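Putative type VI secretion protein (Escherichia coli, PDB 6SK0) probably forms, as a trimer, the spike at the tip of the type VI secretion system, puncturing target membranes and carrying a phospholipase effector. Local coordinates at residues A[496-499]-A[500-504]; A[507-510]-A[511-514]; A[518-521]-A[522-526]; A[577-580]-A[581-584]. One frame throughout, in Å; residues are numbered along the deposited sequence.

Interaction 1 of 4, residues A[496-499]-A[500-504]; sequences IRTP and ANNKL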
loop_
_atom_site.group_PDB
_atom_site.type_symbol
_atom_site.label_atom_id
_atom_site.label_comp_id
_atom_site.label_asym_id
_atom_site.label_seq_id
_atom_site.Cartn_x
_atom_site.Cartn_y
_atom_site.Cartn_z
ATOM N N ILE A 496 -7.097 40.092 22.004
ATOM C CA ILE A 496 -6.618 41.070 21.038
ATOM C C ILE A 496 -7.510 40.930 19.813
ATOM O O ILE A 496 -7.258 40.097 18.941
ATOM C CB ILE A 496 -5.146 40.852 20.691
ATOM C CG1 ILE A 496 -4.285 40.968 21.945
ATOM C CG2 ILE A 496 -4.698 41.830 19.624
ATOM C CD1 ILE A 496 -2.813 40.852 21.671
ATOM N N ARG A 497 -8.568 41.729 19.748
ATOM C CA ARG A 497 -9.553 41.639 18.684
ATOM C C ARG A 497 -9.483 42.883 17.815
ATOM O O ARG A 497 -9.484 44.006 18.328
ATOM C CB ARG A 497 -10.963 41.468 19.251
ATOM C CG ARG A 497 -11.945 40.864 18.276
ATOM C CD ARG A 497 -13.373 41.171 18.661
ATOM N NE ARG A 497 -13.783 42.501 18.224
ATOM C CZ ARG A 497 -14.351 42.764 17.050
ATOM N NH1 ARG A 497 -14.579 41.786 16.187
ATOM N NH2 ARG A 497 -14.689 44.006 16.741
ATOM N N THR A 498 -9.415 42.682 16.523
ATOM C CA THR A 498 -9.466 43.773 15.570
ATOM C C THR A 498 -10.900 43.994 15.115
ATOM O O THR A 498 -11.763 43.141 15.325
ATOM C CB THR A 498 -8.571 43.467 14.372
ATOM O OG1 THR A 498 -9.220 42.520 13.513
ATOM C CG2 THR A 498 -7.237 42.922 14.820
ATOM N N PRO A 499 -11.199 45.148 14.514
ATOM C CA PRO A 499 -12.566 45.370 14.018
ATOM C C PRO A 499 -13.017 44.349 12.990
ATOM O O PRO A 499 -14.219 44.080 12.887
ATOM C CB PRO A 499 -12.489 46.779 13.419
ATOM C CG PRO A 499 -11.409 47.435 14.177
ATOM C CD PRO A 499 -10.392 46.378 14.453
ATOM N N ALA A 500 -12.095 43.766 12.230
ATOM C CA ALA A 500 -12.435 42.726 11.272
ATOM C C ALA A 500 -12.570 41.356 11.913
ATOM O O ALA A 500 -12.719 40.368 11.192
ATOM C CB ALA A 500 -11.390 42.670 10.161
ATOM N N ASN A 501 -12.515 41.283 13.241
ATOM C CA ASN A 501 -12.607 40.048 14.009
ATOM C C ASN A 501 -11.415 39.122 13.793
ATOM O O ASN A 501 -11.537 37.909 13.963
ATOM C CB ASN A 501 -13.915 39.300 13.726
ATOM C CG ASN A 501 -14.403 38.515 14.921
ATOM O OD1 ASN A 501 -14.249 38.943 16.061
ATOM N ND2 ASN A 501 -14.989 37.351 14.668
ATOM N N ASN A 502 -10.260 39.658 13.415
ATOM C CA ASN A 502 -9.010 38.960 13.672
ATOM C C ASN A 502 -8.764 38.989 15.166
ATOM O O ASN A 502 -8.692 40.065 15.766
ATOM C CB ASN A 502 -7.844 39.612 12.941
ATOM C CG ASN A 502 -7.964 39.517 11.454
ATOM O OD1 ASN A 502 -7.591 40.434 10.741
ATOM N ND2 ASN A 502 -8.485 38.406 10.971
ATOM N N LYS A 503 -8.661 37.825 15.782
ATOM C CA LYS A 503 -8.535 37.792 17.225
ATOM C C LYS A 503 -7.410 36.862 17.636
ATOM O O LYS A 503 -7.141 35.848 16.991
ATOM C CB LYS A 503 -9.844 37.367 17.895
ATOM C CG LYS A 503 -10.379 36.049 17.420
ATOM C CD LYS A 503 -11.601 35.641 18.211
ATOM C CE LYS A 503 -12.670 36.709 18.157
ATOM N NZ LYS A 503 -13.854 36.318 18.964
ATOM N N LEU A 504 -6.738 37.252 18.706
ATOM C CA LEU A 504 -5.888 36.370 19.486
ATOM C C LEU A 504 -6.504 36.348 20.877
ATOM O O LEU A 504 -6.392 37.316 21.632
ATOM C CB LEU A 504 -4.443 36.844 19.503
ATOM C CG LEU A 504 -3.562 36.179 20.556
ATOM C CD1 LEU A 504 -3.548 34.677 20.378
ATOM C CD2 LEU A 504 -2.163 36.736 20.504
#
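Ile496 is paired with Leu504 through two backbone bonds, Ile496 N to Leu504 O and Leu504 N to Ile496 O, each 2.9 Å. Their side chains leave the same face of the sheet with the two CB atoms 4.2 Å apart, and on that face Leu504 also packs against Met506 of the second subunit and Leu504 of the third. Ile496 O meets the CA of Lys503 as well, in a CA-H...O contact of 3.1 Å. Arg497 sits across from Lys503 as a non-hydrogen-bonded pair, its CG passing 4.1 Å from Lys503 CB. A bend at chi3 (82°) then swings the guanidinium back over the turn, where NH1 donates to Asn501 OD1 at 2.9 Å. The oxygen lies in the guanidinium plane, at its edge, while the amide of Asn501 is turned 45° from that plane. The chain reverses here in a beta hairpin with a type I turn from Thr498 to Asn501 and a G1-type beta bulge, Asn501 taking the positive phi (67°) of the bulge position. Thr498 is held through both its backbone N and its backbone O: N donates to Asn502 O at 2.8 Å, and O accepts from Asn501 N at 2.9 Å. Its OG1 receives a weak bond from Asn502 N and makes a second weak one with Asp508 OD1 of the second subunit. Pro499 takes the next place in the turn and packs its ring on that same Asp508, whose OD1 also makes a weak bond with Ala500 N.

Interaction 2 of 4, residues A[507-510]-A[511-514]; sequences EDKR and GEEH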
loop_
_atom_site.group_PDB
_atom_site.type_symbol
_atom_site.label_atom_id
_atom_site.label_comp_id
_atom_site.label_asym_id
_atom_site.label_seq_id
_atom_site.Cartn_x
_atom_site.Cartn_y
_atom_site.Cartn_z
ATOM N N GLU A 507 -7.687 32.299 26.959
ATOM C CA GLU A 507 -8.619 31.972 28.024
ATOM C C GLU A 507 -7.833 31.504 29.239
ATOM O O GLU A 507 -7.090 30.525 29.160
ATOM C CB GLU A 507 -9.604 30.902 27.565
ATOM C CG GLU A 507 -10.404 30.277 28.677
ATOM C CD GLU A 507 -11.348 31.259 29.331
ATOM O OE1 GLU A 507 -12.425 31.530 28.764
ATOM O OE2 GLU A 507 -11.018 31.761 30.419
ATOM N N ASP A 508 -8.008 32.194 30.358
ATOM C CA ASP A 508 -7.230 31.947 31.562
ATOM C C ASP A 508 -7.902 31.024 32.559
ATOM O O ASP A 508 -7.275 30.675 33.561
ATOM C CB ASP A 508 -6.918 33.262 32.265
ATOM C CG ASP A 508 -5.817 34.017 31.605
ATOM O OD1 ASP A 508 -4.871 34.378 32.328
ATOM O OD2 ASP A 508 -5.880 34.226 30.376
ATOM N N LYS A 509 -9.149 30.635 32.332
ATOM C CA LYS A 509 -9.855 29.834 33.321
ATOM C C LYS A 509 -9.077 28.561 33.608
ATOM O O LYS A 509 -8.815 27.765 32.702
ATOM C CB LYS A 509 -11.264 29.513 32.837
ATOM C CG LYS A 509 -12.059 28.698 33.825
ATOM C CD LYS A 509 -13.169 27.940 33.153
ATOM C CE LYS A 509 -14.405 27.942 34.018
ATOM N NZ LYS A 509 -15.486 27.147 33.397
ATOM N N ARG A 510 -8.677 28.396 34.866
ATOM C CA ARG A 510 -7.771 27.321 35.242
ATOM C C ARG A 510 -8.368 25.966 34.907
ATOM O O ARG A 510 -9.556 25.721 35.129
ATOM C CB ARG A 510 -7.444 27.404 36.729
ATOM C CG ARG A 510 -6.831 28.719 37.150
ATOM C CD ARG A 510 -5.716 29.136 36.217
ATOM N NE ARG A 510 -4.888 30.179 36.809
ATOM C CZ ARG A 510 -5.137 31.481 36.720
ATOM N NH1 ARG A 510 -4.322 32.344 37.303
ATOM N NH2 ARG A 510 -6.193 31.919 36.051
ATOM N N GLY A 511 -7.537 25.089 34.358
ATOM C CA GLY A 511 -7.991 23.800 33.905
ATOM C C GLY A 511 -8.736 23.813 32.593
ATOM O O GLY A 511 -9.039 22.739 32.069
ATOM N N GLU A 512 -9.067 24.987 32.059
ATOM C CA GLU A 512 -9.701 25.097 30.751
ATOM C C GLU A 512 -9.060 26.197 29.923
ATOM O O GLU A 512 -9.749 26.918 29.201
ATOM C CB GLU A 512 -11.202 25.346 30.875
ATOM C CG GLU A 512 -11.927 24.302 31.687
ATOM C CD GLU A 512 -13.410 24.556 31.770
ATOM O OE1 GLU A 512 -14.116 23.739 32.394
ATOM O OE2 GLU A 512 -13.875 25.567 31.211
ATOM N N GLU A 513 -7.747 26.337 30.020
ATOM C CA GLU A 513 -7.047 27.380 29.292
ATOM C C GLU A 513 -7.051 27.079 27.803
ATOM O O GLU A 513 -6.997 25.922 27.384
ATOM C CB GLU A 513 -5.614 27.505 29.798
ATOM C CG GLU A 513 -5.489 27.581 31.307
ATOM C CD GLU A 513 -5.434 26.213 31.969
ATOM O OE1 GLU A 513 -5.759 25.209 31.307
ATOM O OE2 GLU A 513 -5.071 26.142 33.154
ATOM N N HIS A 514 -7.131 28.128 26.997
ATOM C CA HIS A 514 -6.979 27.942 25.569
ATOM C C HIS A 514 -6.472 29.224 24.940
ATOM O O HIS A 514 -6.585 30.313 25.503
ATOM C CB HIS A 514 -8.281 27.478 24.897
ATOM C CG HIS A 514 -9.367 28.505 24.866
ATOM N ND1 HIS A 514 -9.275 29.671 24.139
ATOM C CD2 HIS A 514 -10.590 28.518 25.441
ATOM C CE1 HIS A 514 -10.385 30.367 24.289
ATOM N NE2 HIS A 514 -11.201 29.688 25.070
#
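Glu507 N donates to His514 O at 2.7 Å, with the donor in the carbonyl plane, and His514 N returns a longer bond of 3.2 Å to Glu507 O. This pair closes a beta hairpin whose tip is a type II turn from Lys509 to Glu512, with Gly511 at the positive-phi position (77°) and Glu512 N bonded to Lys509 O. The same pair is also joined by a CH-pi contact. His514 CG stands between the backbone N and carbonyl carbon (chi1 69°), which lays the ring flat beneath Glu507 CB, 3.2 Å from the ring centroid. The carboxylate beyond it leads away: OE1 makes a salt bridge with Arg493, while OE2 binds Thr492 OG1 and accepts from Lys509 N at 2.9 Å. At the turn, Lys509 and Glu512 run side by side in the same direction, and Lys509 NZ forms a salt bridge with Glu512 OE2, 3.1 Å away, from above the carboxylate plane. Glu513 folds back under the tip so that its OE2 receives a weak bond from Gly511 N. Arg510, bent at chi2, likewise curls back two residues, its NH2 donating to Asp508 O at 3.0 Å.

Interaction 3 of 4, residues A[518-521]-A[522-526]; sequences STEY and GGKTQ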
loop_
_atom_site.group_PDB
_atom_site.type_symbol
_atom_site.label_atom_id
_atom_site.label_comp_id
_atom_site.label_asym_id
_atom_site.label_seq_id
_atom_site.Cartn_x
_atom_site.Cartn_y
_atom_site.Cartn_z
ATOM N N SER A 518 -7.622 33.457 15.320
ATOM C CA SER A 518 -8.705 33.237 14.377
ATOM C C SER A 518 -8.870 34.427 13.450
ATOM O O SER A 518 -8.865 35.577 13.894
ATOM C CB SER A 518 -10.017 32.959 15.116
ATOM O OG SER A 518 -11.109 32.944 14.224
ATOM N N THR A 519 -9.022 34.138 12.167
ATOM C CA THR A 519 -9.420 35.116 11.174
ATOM C C THR A 519 -10.739 34.679 10.555
ATOM O O THR A 519 -11.051 33.487 10.495
ATOM C CB THR A 519 -8.339 35.295 10.088
ATOM O OG1 THR A 519 -8.758 36.289 9.153
ATOM C CG2 THR A 519 -8.080 34.003 9.347
ATOM N N GLU A 520 -11.522 35.653 10.108
ATOM C CA GLU A 520 -12.803 35.361 9.483
ATOM C C GLU A 520 -12.671 34.869 8.053
ATOM O O GLU A 520 -13.659 34.401 7.487
ATOM C CB GLU A 520 -13.696 36.599 9.498
ATOM C CG GLU A 520 -14.303 36.898 10.840
ATOM C CD GLU A 520 -15.292 35.844 11.269
ATOM O OE1 GLU A 520 -16.162 35.476 10.457
ATOM O OE2 GLU A 520 -15.195 35.371 12.419
ATOM N N TYR A 521 -11.495 34.972 7.456
ATOM C CA TYR A 521 -11.329 34.574 6.072
ATOM C C TYR A 521 -11.298 33.054 5.950
ATOM O O TYR A 521 -10.773 32.357 6.818
ATOM C CB TYR A 521 -10.052 35.181 5.506
ATOM C CG TYR A 521 -9.927 35.009 4.024
ATOM C CD1 TYR A 521 -9.349 33.872 3.488
ATOM C CD2 TYR A 521 -10.396 35.976 3.157
ATOM C CE1 TYR A 521 -9.244 33.704 2.143
ATOM C CE2 TYR A 521 -10.296 35.816 1.804
ATOM C CZ TYR A 521 -9.718 34.679 1.301
ATOM O OH TYR A 521 -9.609 34.516 -0.052
ATOM N N GLY A 522 -11.863 32.547 4.857
ATOM C CA GLY A 522 -11.898 31.124 4.588
ATOM C C GLY A 522 -12.713 30.360 5.604
ATOM O O GLY A 522 -12.222 29.408 6.215
ATOM N N GLY A 523 -13.971 30.754 5.773
ATOM C CA GLY A 523 -14.648 30.309 6.951
ATOM C C GLY A 523 -13.882 30.912 8.107
ATOM O O GLY A 523 -13.254 31.956 7.997
ATOM N N LYS A 524 -13.894 30.226 9.227
ATOM C CA LYS A 524 -13.054 30.652 10.336
ATOM C C LYS A 524 -11.732 29.903 10.221
ATOM O O LYS A 524 -11.625 28.746 10.622
ATOM C CB LYS A 524 -13.756 30.399 11.662
ATOM C CG LYS A 524 -15.040 31.184 11.816
ATOM C CD LYS A 524 -15.410 31.350 13.271
ATOM C CE LYS A 524 -16.734 32.071 13.437
ATOM N NZ LYS A 524 -16.747 33.388 12.763
ATOM N N THR A 525 -10.732 30.546 9.632
ATOM C CA THR A 525 -9.387 29.985 9.603
ATOM C C THR A 525 -8.742 30.239 10.955
ATOM O O THR A 525 -8.524 31.389 11.341
ATOM C CB THR A 525 -8.565 30.579 8.467
ATOM O OG1 THR A 525 -9.230 30.334 7.229
ATOM C CG2 THR A 525 -7.195 29.949 8.419
ATOM N N GLN A 526 -8.468 29.170 11.690
ATOM C CA GLN A 526 -8.123 29.292 13.094
ATOM C C GLN A 526 -7.008 28.338 13.467
ATOM O O GLN A 526 -6.845 27.267 12.881
ATOM C CB GLN A 526 -9.316 29.004 14.009
ATOM C CG GLN A 526 -10.586 29.695 13.637
ATOM C CD GLN A 526 -11.700 29.393 14.598
ATOM O OE1 GLN A 526 -11.808 28.284 15.105
ATOM N NE2 GLN A 526 -12.538 30.380 14.856
#
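Thr519 N donates to Thr525 O at 2.9 Å along an almost straight line (179°), the sound backbone bond of this antiparallel beta hairpin between strands 514-519 and 525-529. The return bond, from Thr525 N to Thr519 O, is weak, and that N-H also makes weak bonds to Tyr521 O and Gly523 O. Tyr521 O is more firmly satisfied by a side chain: Thr525 OG1 donates to it at 2.6 Å, because OG1 stands anti to the carbonyl carbon of Thr525 (chi1 -58°) and faces into the loop. The same hydroxyl is also hydrogen-bonded to Thr548 OG1. On the face that the two threonines share, Thr519 CG2 rests 3.6 Å from Thr525 CB, the side chains lying alongside each other. Gly522 and Gly523, both with positive phi, carry the chain round. Glu520 and Lys524 also lie side by side, and Lys524 NZ approaches the syn lone pair of Glu520 OE2 in a salt bridge modelled very short, at 2.5 Å. That oxygen accepts from Asn501 ND2 too. The phenol of Tyr521 leaves the hairpin for the second subunit, where its OH is bonded to Glu542 OE1 and its ring meets His531 edge-to-face. Lys524 O is satisfied by Arg547 NE, and Gln526 OE1 by Asn528 ND2. On the face carrying Ser518 and Gln526, the extended glutamine runs past the serine with its CG 3.3 Å from Ser518 OG, and Gln526 NE2 donates to that hydroxyl oxygen at 3.0 Å, the oxygen tilted 21° from the amide plane.

Interaction 4 of 4, residues A[577-580]-A[581-584]; sequences MDEA and IRQL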
loop_
_atom_site.group_PDB
_atom_site.type_symbol
_atom_site.label_atom_id
_atom_site.label_comp_id
_atom_site.label_asym_id
_atom_site.label_seq_id
_atom_site.Cartn_x
_atom_site.Cartn_y
_atom_site.Cartn_z
ATOM N N MET A 577 11.970 10.827 18.017
ATOM C CA MET A 577 11.176 9.870 17.257
ATOM C C MET A 577 11.617 8.446 17.550
ATOM O O MET A 577 11.721 7.613 16.646
ATOM C CB MET A 577 11.260 10.166 15.761
ATOM C CG MET A 577 12.678 10.306 15.246
ATOM S SD MET A 577 12.784 10.256 13.455
ATOM C CE MET A 577 12.178 11.881 13.032
ATOM N N ASP A 578 11.865 8.145 18.824
ATOM C CA ASP A 578 12.425 6.848 19.190
ATOM C C ASP A 578 11.509 5.699 18.793
ATOM O O ASP A 578 11.971 4.696 18.245
ATOM C CB ASP A 578 12.719 6.816 20.687
ATOM C CG ASP A 578 13.965 7.586 21.046
ATOM O OD1 ASP A 578 14.213 8.654 20.445
ATOM O OD2 ASP A 578 14.692 7.143 21.955
ATOM N N GLU A 579 10.209 5.825 19.045
ATOM C CA GLU A 579 9.298 4.750 18.678
ATOM C C GLU A 579 9.151 4.644 17.165
ATOM O O GLU A 579 9.115 3.539 16.613
ATOM C CB GLU A 579 7.943 4.955 19.348
ATOM C CG GLU A 579 6.975 3.797 19.162
ATOM C CD GLU A 579 7.633 2.426 19.269
ATOM O OE1 GLU A 579 8.335 2.166 20.267
ATOM O OE2 GLU A 579 7.437 1.603 18.356
ATOM N N ALA A 580 9.086 5.781 16.475
ATOM C CA ALA A 580 9.051 5.753 15.020
ATOM C C ALA A 580 10.325 5.139 14.452
ATOM O O ALA A 580 10.279 4.398 13.465
ATOM C CB ALA A 580 8.838 7.162 14.473
ATOM N N ILE A 581 11.467 5.428 15.071
ATOM C CA ILE A 581 12.722 4.854 14.607
ATOM C C ILE A 581 12.740 3.352 14.847
ATOM O O ILE A 581 13.224 2.585 14.011
ATOM C CB ILE A 581 13.915 5.555 15.280
ATOM C CG1 ILE A 581 14.158 6.918 14.635
ATOM C CG2 ILE A 581 15.165 4.705 15.180
ATOM C CD1 ILE A 581 15.149 7.758 15.379
ATOM N N ARG A 582 12.221 2.909 15.990
ATOM C CA ARG A 582 12.096 1.479 16.231
ATOM C C ARG A 582 11.240 0.823 15.160
ATOM O O ARG A 582 11.574 -0.258 14.670
ATOM C CB ARG A 582 11.512 1.222 17.615
ATOM C CG ARG A 582 12.536 1.229 18.723
ATOM C CD ARG A 582 11.936 0.784 20.042
ATOM N NE ARG A 582 11.023 1.780 20.591
ATOM C CZ ARG A 582 11.410 2.866 21.250
ATOM N NH1 ARG A 582 12.699 3.104 21.444
ATOM N NH2 ARG A 582 10.507 3.717 21.711
ATOM N N GLN A 583 10.143 1.474 14.772
ATOM C CA GLN A 583 9.310 0.934 13.703
ATOM C C GLN A 583 10.070 0.861 12.386
ATOM O O GLN A 583 9.995 -0.147 11.676
ATOM C CB GLN A 583 8.042 1.770 13.543
ATOM C CG GLN A 583 7.066 1.642 14.689
ATOM C CD GLN A 583 6.829 0.204 15.086
ATOM O OE1 GLN A 583 7.020 -0.179 16.234
ATOM N NE2 GLN A 583 6.414 -0.599 14.134
ATOM N N LEU A 584 10.803 1.919 12.044
ATOM C CA LEU A 584 11.571 1.915 10.803
ATOM C C LEU A 584 12.609 0.801 10.799
ATOM O O LEU A 584 12.760 0.084 9.804
ATOM C CB LEU A 584 12.244 3.268 10.589
ATOM C CG LEU A 584 11.342 4.472 10.333
ATOM C CD1 LEU A 584 12.129 5.750 10.492
ATOM C CD2 LEU A 584 10.691 4.398 8.962
#
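Glu579 OE1 is gripped by two nitrogens of Arg582, NE at 2.7 Å and NH2 at 3.0 Å, in a side-on salt bridge that spends both donors on one oxygen. The oxygen sits at the guanidinium edge, in its plane, but both nitrogens come from the same face of the carboxylate, the two planes being turned 52° against each other. One face of the guanidinium lies over Asp578 O, 3.5 Å above the plane, and this carbonyl oxygen already accepts from Arg582 N at 2.9 Å. A bend at chi3 (-71°) folds the arginine back toward the start of the helix, while Glu579 bends at chi2 (40°), which turns its carboxylate toward the arginine, the two side chains meeting at about a right angle. Round the helix, Met577 CG touches Ile581 CD1 at 3.6 Å, again nearly at right angles, and Met577 O accepts from Ile581 N at 2.7 Å. Gln583 N to Glu579 O and Leu584 N to Ala580 O continue the ladder of backbone bonds. Further out, Met577 packs on Leu621 and Leu627, while Ala580 and Gln583 rest against His629, placing this side of the helix against strand 626-629. Leu584 meets Arg643 of the second subunit and Val637 of the third. With Met577 at the N-cap position and a charged pair spaced i to i+3, the arrangement is that of the first turns of an alpha helix, here helix 578-600 packed beside the strands of a trimer.

Interactions 1, 2 and 3 follow one another along a single antiparallel meander, each reversing the chain between neighbouring strands of the sheet that begins with strand 493-497. Interactions 1 and 3 lie at the same end of those strands, their centres 11 Å apart, and touch through Lys503 N bonded to Ser518 O at 2.9 Å. Interaction 2, at the other end, is about 20 Å from interaction 1 and 22 Å from interaction 3. Interaction 4 comes later, where helix 578-600 begins, with centres 34 to 42 Å from the others and no touch. All four meet other subunits, consistent with an intertwined trimeric spike.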